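Local coordinates for protein haloacid dehalogenase-like hydrolase (Bacteroides thetaiotaomicron, PDB 2RBK) that probably acts as a magnesium-dependent phosphatase of the haloacid dehalogenase superfamily, at residues 213-216 / 217-220; 181-184 / 185-188; 229-233 / 234-238. All blocks are in the same frame, centred on the assembly; numbering follows the deposited sequence. Where two conformers were deposited one is given.

Following the chain from its N terminus, interaction 2 comes first, closing the turn between strand 180-182 and helix 188-199. Interaction 1 follows, where the loop after strand 206-210 winds into helix 216-221, and interaction 3 last, where the loop after strand 224-227 enters helix 233-238. All three are local and lie in series; none nests in or crosses another. Interactions 1 and 2 meet through the Asp215-Lys188 salt bridge and both reach the bound oxido(dioxo)vanadium, a vanadate-like group. Interactions 1 and 3 touch where helix 216-221 packs on helix 233-238, with Leu219 against Val235. Interactions 2 and 3 do not touch, so interaction 1 joins them.

Interaction 1. Residues 213-216 / 217-220; sequences GNDI and SMLR. With VN4 (oxido(dioxo)vanadium), chain C.
Ile216 and Arg220 lie side by side on successive turns of helix 216-221 and point the same way, with CG2 of Ile216 4.1 Å from NE of Arg220. Their backbones are joined by a bond from Arg220 N to Ile216 O (3.0 Å). One residue earlier, Leu219 N donates to Asp215 O at 2.9 Å, and CG of Leu219 rests 3.3 Å from that same oxygen. The side chain of Asp215 runs alongside that of Met218. In Met218, CG sits between the backbone N and the carbonyl carbon (chi1 73°) and the chain beyond it is extended, which carries the methyl CE to 3.5 Å from Asp215 OD1. This oxygen also forms a salt bridge with Lys188, while OD2 accepts from the backbone N of Asp211 and Gly212, so both ends of the carboxylate are gripped. An alanine here would probably open a gap against Ile192 and the aliphatic part of Lys188, leaving that lysine chain less firmly held as it reaches for Asp215. On Ser217, OG bonds to Thr187 OG1 and to a water that accepts from Met218 N and donates to Asn214 O. Asn214 makes no contact with the helix turn; its ND2 donates to O3 of the vanadium group at 2.9 Å with an N-H...O angle of 164°, and to Asn69 OD1. The stretch illustrates the GDGxND loop of haloacid dehalogenase-like enzymes: Asp211 binds magnesium, Asn214 holds the vanadium group, and the carboxylate of Asp215 lies close to the ion without binding it here.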
ATOM      1  N   GLY A 213      -2.217   7.086  -6.311  1.00 12.01           N
ATOM      2  CA  GLY A 213      -1.354   8.160  -5.901  1.00 12.46           C
ATOM      3  C   GLY A 213      -0.284   7.737  -4.901  1.00 11.31           C
ATOM      4  O   GLY A 213       0.822   8.307  -4.982  1.00 12.90           O
ATOM      5  N   ASN A 214      -0.551   6.781  -4.042  1.00 11.14           N
ATOM      6  CA  ASN A 214       0.442   6.340  -3.082  1.00 12.05           C
ATOM      7  C   ASN A 214       1.523   5.432  -3.694  1.00 10.40           C
ATOM      8  O   ASN A 214       2.406   4.991  -2.980  1.00 11.61           O
ATOM      9  CB  ASN A 214      -0.178   5.651  -1.864  1.00 13.49           C
ATOM     10  CG  ASN A 214      -0.790   4.275  -2.129  1.00 12.93           C
ATOM     11  OD1 ASN A 214      -1.250   4.073  -3.265  1.00 14.73           O
ATOM     12  ND2 ASN A 214      -0.887   3.394  -1.135  1.00 12.98           N
ATOM     13  N   ASP A 215       1.433   5.202  -5.031  1.00  9.64           N
ATOM     14  CA  ASP A 215       2.437   4.499  -5.758  1.00  9.45           C
ATOM     15  C   ASP A 215       3.388   5.434  -6.491  1.00  9.14           C
ATOM     16  O   ASP A 215       4.390   4.963  -7.034  1.00  9.42           O
ATOM     17  CB  ASP A 215       1.790   3.562  -6.797  1.00  9.57           C
ATOM     18  CG  ASP A 215       0.885   2.541  -6.154  1.00  9.51           C
ATOM     19  OD1 ASP A 215       1.363   1.967  -5.112  1.00 11.76           O
ATOM     20  OD2 ASP A 215      -0.210   2.286  -6.677  1.00 10.05           O
ATOM     21  N   ILE A 216       3.067   6.714  -6.578  1.00  9.62           N
ATOM     22  CA  ILE A 216       3.872   7.610  -7.410  1.00  9.42           C
ATOM     23  C   ILE A 216       5.328   7.614  -6.981  1.00  9.26           C
ATOM     24  O   ILE A 216       6.216   7.570  -7.835  1.00  9.89           O
ATOM     25  CB  ILE A 216       3.222   9.022  -7.423  1.00 10.88           C
ATOM     26  CG1 ILE A 216       1.985   8.986  -8.306  1.00 12.38           C
ATOM     27  CG2 ILE A 216       4.202  10.096  -7.840  1.00 12.40           C
ATOM     28  CD1 ILE A 216       1.122  10.264  -8.247  1.00 14.26           C
ATOM     29  N   SER A 217       5.597   7.673  -5.663  1.00  9.87           N
ATOM     30  CA  SER A 217       7.015   7.742  -5.275  1.00 10.14           C
ATOM     31  C   SER A 217       7.731   6.468  -5.689  1.00  9.28           C
ATOM     32  O   SER A 217       8.900   6.556  -6.136  1.00  9.99           O
ATOM     33  CB  SER A 217       7.213   8.072  -3.831  1.00 11.54           C
ATOM     34  OG  SER A 217       6.716   7.078  -2.977  1.00 12.43           O
ATOM     35  N   MET A 218       7.135   5.296  -5.575  1.00  8.96           N
ATOM     36  CA  MET A 218       7.841   4.079  -6.015  1.00  9.12           C
ATOM     37  C   MET A 218       7.888   3.922  -7.527  1.00  8.39           C
ATOM     38  O   MET A 218       8.827   3.264  -8.013  1.00  8.90           O
ATOM     39  CB  MET A 218       7.324   2.799  -5.346  1.00  9.67           C
ATOM     40  CG  MET A 218       5.985   2.271  -5.788  1.00  9.77           C
ATOM     41  SD  MET A 218       5.789   0.583  -5.190  1.00  9.65           S
ATOM     42  CE  MET A 218       4.204   0.162  -5.923  1.00 11.08           C
ATOM     43  N   LEU A 219       6.933   4.464  -8.265  1.00  8.50           N
ATOM     44  CA  LEU A 219       6.965   4.463  -9.733  1.00  8.89           C
ATOM     45  C   LEU A 219       8.159   5.310 -10.218  1.00  8.76           C
ATOM     46  O   LEU A 219       8.806   4.946 -11.190  1.00  9.67           O
ATOM     47  CB  LEU A 219       5.661   4.958 -10.308  1.00  9.37           C
ATOM     48  CG  LEU A 219       4.495   3.988 -10.139  1.00  9.93           C
ATOM     49  CD1 LEU A 219       3.145   4.609 -10.468  1.00 11.69           C
ATOM     50  CD2 LEU A 219       4.666   2.744 -10.973  1.00 11.18           C
ATOM     51  N   ARG A 220       8.396   6.441  -9.557  1.00  9.34           N
ATOM     52  CA  ARG A 220       9.508   7.307  -9.912  0.54  9.96           C
ATOM     53  C   ARG A 220      10.830   6.714  -9.445  1.00  9.64           C
ATOM     54  O   ARG A 220      11.855   6.868 -10.104  1.00 11.31           O
ATOM     55  CB  ARG A 220       9.264   8.716  -9.359  0.54 11.97           C
ATOM     56  CG  ARG A 220       8.156   9.462 -10.067  0.54 14.29           C
ATOM     57  CD  ARG A 220       8.127  10.959  -9.773  0.54 18.33           C
ATOM     58  NE  ARG A 220       7.012  11.614 -10.452  0.54 21.69           N
ATOM     59  CZ  ARG A 220       6.868  11.957 -11.718  0.54 21.52           C
ATOM     60  NH1 ARG A 220       7.892  11.688 -12.547  0.54 24.55           N
ATOM     61  NH2 ARG A 220       5.769  12.550 -12.174  0.54 23.47           N
TER
HETATM   62  V   VN4 C 601      -2.380  -0.657  -2.486  1.00 15.22           V
HETATM   63  O1  VN4 C 601      -2.303  -2.287  -2.158  1.00 18.50           O
HETATM   64  O2  VN4 C 601      -3.561  -0.027  -3.629  1.00 10.41           O
HETATM   65  O3  VN4 C 601      -1.802   0.662  -1.346  1.00 15.03           O
HETATM   66  O   HOH W   1       3.471   8.362  -3.749  1.00 17.38           O
HETATM   67  O   HOH W   2       5.066   5.047  -3.648  1.00 11.32           O
HETATM   68  O   HOH W   3      -3.786  -0.794  -0.899  1.00 19.13           O

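Interaction 2. Residues 181-184 / 185-188; sequences VTAK and GDTK. With VN4 (oxido(dioxo)vanadium), chain C.
Thr182 and Asp186 are joined by a hydrogen bond from OG1 to the backbone O of Asp186, 2.8 Å long and lying in the plane of that carbonyl. The threonine hydroxyl sits between its own backbone N and carbonyl carbon (chi1 52°), from where it reaches across the turn. Beside it, Asp186 N donates to Ala183 O at 2.9 Å with an N-H...O angle of 161°, closing a type II beta turn. Gly185 occupies the third position of that turn, where a CB would collide with Lys184 O. Two waters then bridge Lys184 O to the Asp186 carboxylate, one at 2.7 Å from OD2 and the other at 2.8 Å from OD1. Ser83 binds OD2 and Tyr81 binds OD1, so each carboxylate oxygen has a protein partner as well as a water. Packing is slight by comparison: OD2 lies 3.5 Å from Ala183 CB. Past the turn, Thr187 is the N-cap of helix 188-199, and from the extended side chain of Lys188, NZ donates to O3 of the vanadium group (3.1 Å) and to Ala42 O and forms a salt bridge with Asp215. Backbone hydrogen bonds join Val181 to Met150 of strand 149-152. The layout is consistent with the return from a C2-type cap to the haloacid dehalogenase core, where the conserved lysine of the third sequence motif meets the phosphoryl group.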
ATOM      1  N   VAL A 181      -1.685   7.842   6.646  1.00  9.47           N
ATOM      2  CA  VAL A 181      -0.747   8.759   7.267  1.00  9.31           C
ATOM      3  C   VAL A 181       0.309   7.915   7.978  1.00  8.49           C
ATOM      4  O   VAL A 181      -0.025   7.057   8.799  1.00  9.38           O
ATOM      5  CB  VAL A 181      -1.471   9.678   8.235  1.00 10.48           C
ATOM      6  CG1 VAL A 181      -0.477  10.685   8.841  1.00 12.23           C
ATOM      7  CG2 VAL A 181      -2.587  10.433   7.543  1.00 13.32           C
ATOM      8  N   THR A 182       1.596   8.197   7.673  1.00  8.98           N
ATOM      9  CA  THR A 182       2.738   7.514   8.239  1.00  8.77           C
ATOM     10  C   THR A 182       3.791   8.545   8.599  1.00  8.81           C
ATOM     11  O   THR A 182       3.700   9.723   8.253  1.00  9.59           O
ATOM     12  CB  THR A 182       3.294   6.478   7.243  1.00  9.22           C
ATOM     13  OG1 THR A 182       3.513   7.159   5.999  1.00  9.97           O
ATOM     14  CG2 THR A 182       2.373   5.271   7.085  1.00  9.96           C
ATOM     15  N   ALA A 183       4.831   8.098   9.322  1.00  8.81           N
ATOM     16  CA  ALA A 183       5.861   9.013   9.768  1.00  9.08           C
ATOM     17  C   ALA A 183       6.736   9.508   8.626  1.00  9.68           C
ATOM     18  O   ALA A 183       6.740   8.995   7.498  1.00  9.94           O
ATOM     19  CB  ALA A 183       6.711   8.310  10.833  1.00 10.38           C
ATOM     20  N   LYS A 184       7.528  10.544   8.926  1.00 10.92           N
ATOM     21  CA  LYS A 184       8.398  11.223   7.984  1.00 11.40           C
ATOM     22  C   LYS A 184       9.208  10.262   7.155  1.00 10.08           C
ATOM     23  O   LYS A 184       9.942   9.443   7.659  1.00 11.20           O
ATOM     24  CB  LYS A 184       9.362  12.137   8.766  1.00 14.01           C
ATOM     25  CG  LYS A 184      10.451  12.870   8.042  1.00 17.14           C
ATOM     26  CD  LYS A 184       9.782  14.094   7.415  1.00 23.20           C
ATOM     27  CE  LYS A 184      10.834  15.034   6.862  1.00 24.58           C
ATOM     28  NZ  LYS A 184      10.091  15.951   5.931  1.00 27.33           N
ATOM     29  N   GLY A 185       9.090  10.420   5.812  1.00 10.77           N
ATOM     30  CA  GLY A 185       9.863   9.636   4.895  1.00 11.54           C
ATOM     31  C   GLY A 185       9.307   8.265   4.588  1.00 10.86           C
ATOM     32  O   GLY A 185       9.811   7.625   3.662  1.00 13.02           O
ATOM     33  N   ASP A 186       8.275   7.795   5.288  1.00 10.12           N
ATOM     34  CA  ASP A 186       7.752   6.454   5.087  1.00  9.87           C
ATOM     35  C   ASP A 186       6.726   6.427   3.992  1.00  9.59           C
ATOM     36  O   ASP A 186       5.549   6.697   4.188  1.00 11.81           O
ATOM     37  CB  ASP A 186       7.204   5.921   6.403  1.00 10.03           C
ATOM     38  CG  ASP A 186       8.364   5.771   7.399  1.00 11.19           C
ATOM     39  OD1 ASP A 186       9.495   5.466   6.972  1.00 12.46           O
ATOM     40  OD2 ASP A 186       8.103   6.055   8.579  1.00 12.60           O
ATOM     41  N   THR A 187       7.202   6.123   2.786  1.00 10.99           N
ATOM     42  CA  THR A 187       6.421   5.862   1.598  1.00 10.48           C
ATOM     43  C   THR A 187       6.890   4.556   0.980  1.00 10.03           C
ATOM     44  O   THR A 187       7.905   3.988   1.430  1.00 10.10           O
ATOM     45  CB  THR A 187       6.503   6.968   0.501  1.00 16.98           C
ATOM     46  OG1 THR A 187       7.743   6.881  -0.115  1.00 23.05           O
ATOM     47  CG2 THR A 187       6.337   8.352   1.127  1.00 20.64           C
ATOM     48  N   LYS A 188       6.219   4.091  -0.047  1.00  9.83           N
ATOM     49  CA  LYS A 188       6.681   2.828  -0.641  1.00  9.67           C
ATOM     50  C   LYS A 188       8.108   2.899  -1.160  1.00  9.23           C
ATOM     51  O   LYS A 188       8.765   1.853  -1.259  1.00 11.27           O
ATOM     52  CB  LYS A 188       5.694   2.375  -1.697  1.00  9.53           C
ATOM     53  CG  LYS A 188       4.337   1.980  -1.167  1.00 10.39           C
ATOM     54  CD  LYS A 188       3.371   1.627  -2.238  1.00  9.66           C
ATOM     55  CE  LYS A 188       1.957   1.424  -1.677  1.00 11.04           C
ATOM     56  NZ  LYS A 188       1.012   0.845  -2.676  1.00 10.31           N
TER
HETATM   57  V   VN4 C 601      -2.380  -0.657  -2.486  1.00 15.22           V
HETATM   58  O1  VN4 C 601      -2.303  -2.287  -2.158  1.00 18.50           O
HETATM   59  O2  VN4 C 601      -3.561  -0.027  -3.629  1.00 10.41           O
HETATM   60  O3  VN4 C 601      -1.802   0.662  -1.346  1.00 15.03           O
HETATM   61  O   HOH W   4      10.049   7.594   9.755  1.00 13.94           O
HETATM   62  O   HOH W   5      11.614   7.269   6.429  1.00 18.47           O
HETATM   63  O   HOH W   3      -3.786  -0.794  -0.899  1.00 19.13           O

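Interaction 3. Residues 229-233 / 234-238; sequences GQAKE and DVKAA
Asp234 holds its carboxylate beside the N-cap residue, OD1 lying 3.7 Å from CB of Lys232, while OD2 meets CD1 of Ile216 on the neighbouring helix. The whole is a helix N-terminus in the Rossmann-like core of the haloacid dehalogenase fold, with Lys232 as N-cap and helix 233-238 entered from the loop that follows strand 224-227. The other flat groups that matter here are backbone carbonyls, and they are used differently. The carbonyl of Lys232 receives Lys236 N at 3.1 Å, whereas the carbonyl of Gly229 is approached by Lys236 NZ from a position tilted 33° off its plane. Ala237 N, bonding to Glu233 O at 2.9 Å, continues the first turn. On the inner side, Ala231 CB packs against Val235 CG1 at 3.8 Å, and that methyl in turn rests on Leu219 of helix 216-221, so the loop and two helices share one apolar seam. Lys236 leaves the helix with CG anti to its carbonyl carbon (chi1 -69°) and is extended beyond, which sends it back along the preceding loop. Its CE passes 3.2 Å from Ala231 O, which accepts a hydrogen bond from a water at 2.6 Å. The same water is only a weak, long partner of the ammonium group, whose firm bond is the one from NZ to Gly229 O, at 2.8 Å.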
ATOM      1  N   GLY A 229      -3.379   0.441 -16.617  1.00 10.66           N
ATOM      2  CA  GLY A 229      -4.039   1.184 -17.667  1.00 11.28           C
ATOM      3  C   GLY A 229      -5.139   2.110 -17.185  1.00 11.46           C
ATOM      4  O   GLY A 229      -5.442   3.098 -17.853  1.00 12.72           O
ATOM      5  N   GLN A 230      -5.815   1.760 -16.098  1.00 11.71           N
ATOM      6  CA  GLN A 230      -6.922   2.573 -15.555  0.69 13.11           C
ATOM      7  C   GLN A 230      -6.495   3.635 -14.555  1.00 12.66           C
ATOM      8  O   GLN A 230      -7.354   4.328 -14.000  1.00 14.10           O
ATOM      9  CB  GLN A 230      -7.945   1.610 -14.947  0.69 14.37           C
ATOM     10  CG  GLN A 230      -7.599   0.857 -13.699  0.69 13.94           C
ATOM     11  CD  GLN A 230      -6.611  -0.246 -13.491  0.69 15.13           C
ATOM     12  OE1 GLN A 230      -6.264  -0.856 -14.512  0.69  9.14           O
ATOM     13  NE2 GLN A 230      -6.379  -0.476 -12.091  0.69 15.49           N
ATOM     14  N   ALA A 231      -5.209   3.734 -14.286  1.00 10.99           N
ATOM     15  CA  ALA A 231      -4.751   4.729 -13.338  1.00 11.33           C
ATOM     16  C   ALA A 231      -5.042   6.146 -13.833  1.00 11.05           C
ATOM     17  O   ALA A 231      -5.147   6.406 -15.031  1.00 12.46           O
ATOM     18  CB  ALA A 231      -3.260   4.543 -13.172  1.00 10.89           C
ATOM     19  N   LYS A 232      -5.143   7.081 -12.906  1.00 11.27           N
ATOM     20  CA  LYS A 232      -5.271   8.512 -13.228  1.00 11.02           C
ATOM     21  C   LYS A 232      -4.000   8.985 -13.933  1.00 10.72           C
ATOM     22  O   LYS A 232      -2.923   8.418 -13.854  1.00 11.32           O
ATOM     23  CB  LYS A 232      -5.576   9.327 -11.992  1.00 12.00           C
ATOM     24  CG  LYS A 232      -6.874   8.987 -11.301  1.00 13.81           C
ATOM     25  CD  LYS A 232      -8.110   9.177 -12.103  1.00 17.52           C
ATOM     26  CE  LYS A 232      -9.387   8.991 -11.214  1.00 22.87           C
ATOM     27  NZ  LYS A 232     -10.560   9.066 -12.086  1.00 28.26           N
ATOM     28  N   GLU A 233      -4.165  10.126 -14.603  1.00 11.10           N
ATOM     29  CA  GLU A 233      -3.091  10.651 -15.436  1.00 11.77           C
ATOM     30  C   GLU A 233      -1.838  10.973 -14.635  1.00 11.17           C
ATOM     31  O   GLU A 233      -0.728  10.739 -15.189  1.00 12.69           O
ATOM     32  CB  GLU A 233      -3.623  11.883 -16.198  1.00 13.00           C
ATOM     33  CG  GLU A 233      -2.749  12.271 -17.342  1.00 18.56           C
ATOM     34  CD  GLU A 233      -3.368  13.357 -18.188  1.00 19.39           C
ATOM     35  OE1 GLU A 233      -3.005  13.382 -19.406  1.00 28.37           O
ATOM     36  OE2 GLU A 233      -4.190  14.182 -17.761  1.00 16.59           O
ATOM     37  N   ASP A 234      -1.922  11.442 -13.415  1.00 11.74           N
ATOM     38  CA  ASP A 234      -0.705  11.776 -12.660  1.00 12.15           C
ATOM     39  C   ASP A 234       0.073  10.507 -12.312  1.00 11.48           C
ATOM     40  O   ASP A 234       1.294  10.531 -12.228  1.00 12.76           O
ATOM     41  CB  ASP A 234      -0.970  12.620 -11.442  1.00 14.07           C
ATOM     42  CG  ASP A 234      -1.803  12.002 -10.360  1.00 13.63           C
ATOM     43  OD1 ASP A 234      -2.687  11.172 -10.602  1.00 17.45           O
ATOM     44  OD2 ASP A 234      -1.549  12.375  -9.183  1.00 17.26           O
ATOM     45  N   VAL A 235      -0.610   9.410 -12.069  1.00 10.57           N
ATOM     46  CA  VAL A 235       0.047   8.126 -11.778  1.00 10.32           C
ATOM     47  C   VAL A 235       0.734   7.647 -13.057  1.00 10.57           C
ATOM     48  O   VAL A 235       1.901   7.231 -13.047  1.00 11.22           O
ATOM     49  CB  VAL A 235      -0.961   7.119 -11.265  1.00 10.71           C
ATOM     50  CG1 VAL A 235      -0.283   5.749 -11.089  1.00 12.21           C
ATOM     51  CG2 VAL A 235      -1.596   7.583  -9.987  1.00 12.53           C
ATOM     52  N   LYS A 236       0.034   7.710 -14.204  1.00 10.35           N
ATOM     53  CA  LYS A 236       0.634   7.312 -15.480  1.00 11.46           C
ATOM     54  C   LYS A 236       1.859   8.158 -15.785  1.00 11.56           C
ATOM     55  O   LYS A 236       2.859   7.652 -16.286  1.00 13.20           O
ATOM     56  CB  LYS A 236      -0.382   7.437 -16.590  1.00 11.48           C
ATOM     57  CG  LYS A 236      -1.506   6.414 -16.477  1.00 11.64           C
ATOM     58  CD  LYS A 236      -2.484   6.478 -17.632  1.00 13.71           C
ATOM     59  CE  LYS A 236      -3.513   5.447 -17.617  1.00 16.01           C
ATOM     60  NZ  LYS A 236      -4.451   5.527 -18.795  1.00 22.37           N
ATOM     61  N   ALA A 237       1.824   9.454 -15.485  1.00 11.75           N
ATOM     62  CA  ALA A 237       2.910  10.323 -15.770  1.00 13.84           C
ATOM     63  C   ALA A 237       4.134  10.027 -14.925  1.00 13.47           C
ATOM     64  O   ALA A 237       5.250  10.300 -15.384  1.00 16.75           O
ATOM     65  CB  ALA A 237       2.506  11.788 -15.607  1.00 18.60           C
ATOM     66  N   ALA A 238       3.962   9.494 -13.729  1.00 12.94           N
ATOM     67  CA  ALA A 238       5.059   9.094 -12.857  1.00 13.61           C
ATOM     68  C   ALA A 238       5.740   7.798 -13.310  1.00 12.75           C
ATOM     69  O   ALA A 238       6.871   7.492 -12.883  1.00 14.44           O
ATOM     70  CB  ALA A 238       4.566   8.901 -11.433  1.00 14.09           C
TER
HETATM   71  O   HOH W   6      -6.216   7.745 -17.009  1.00 31.17           O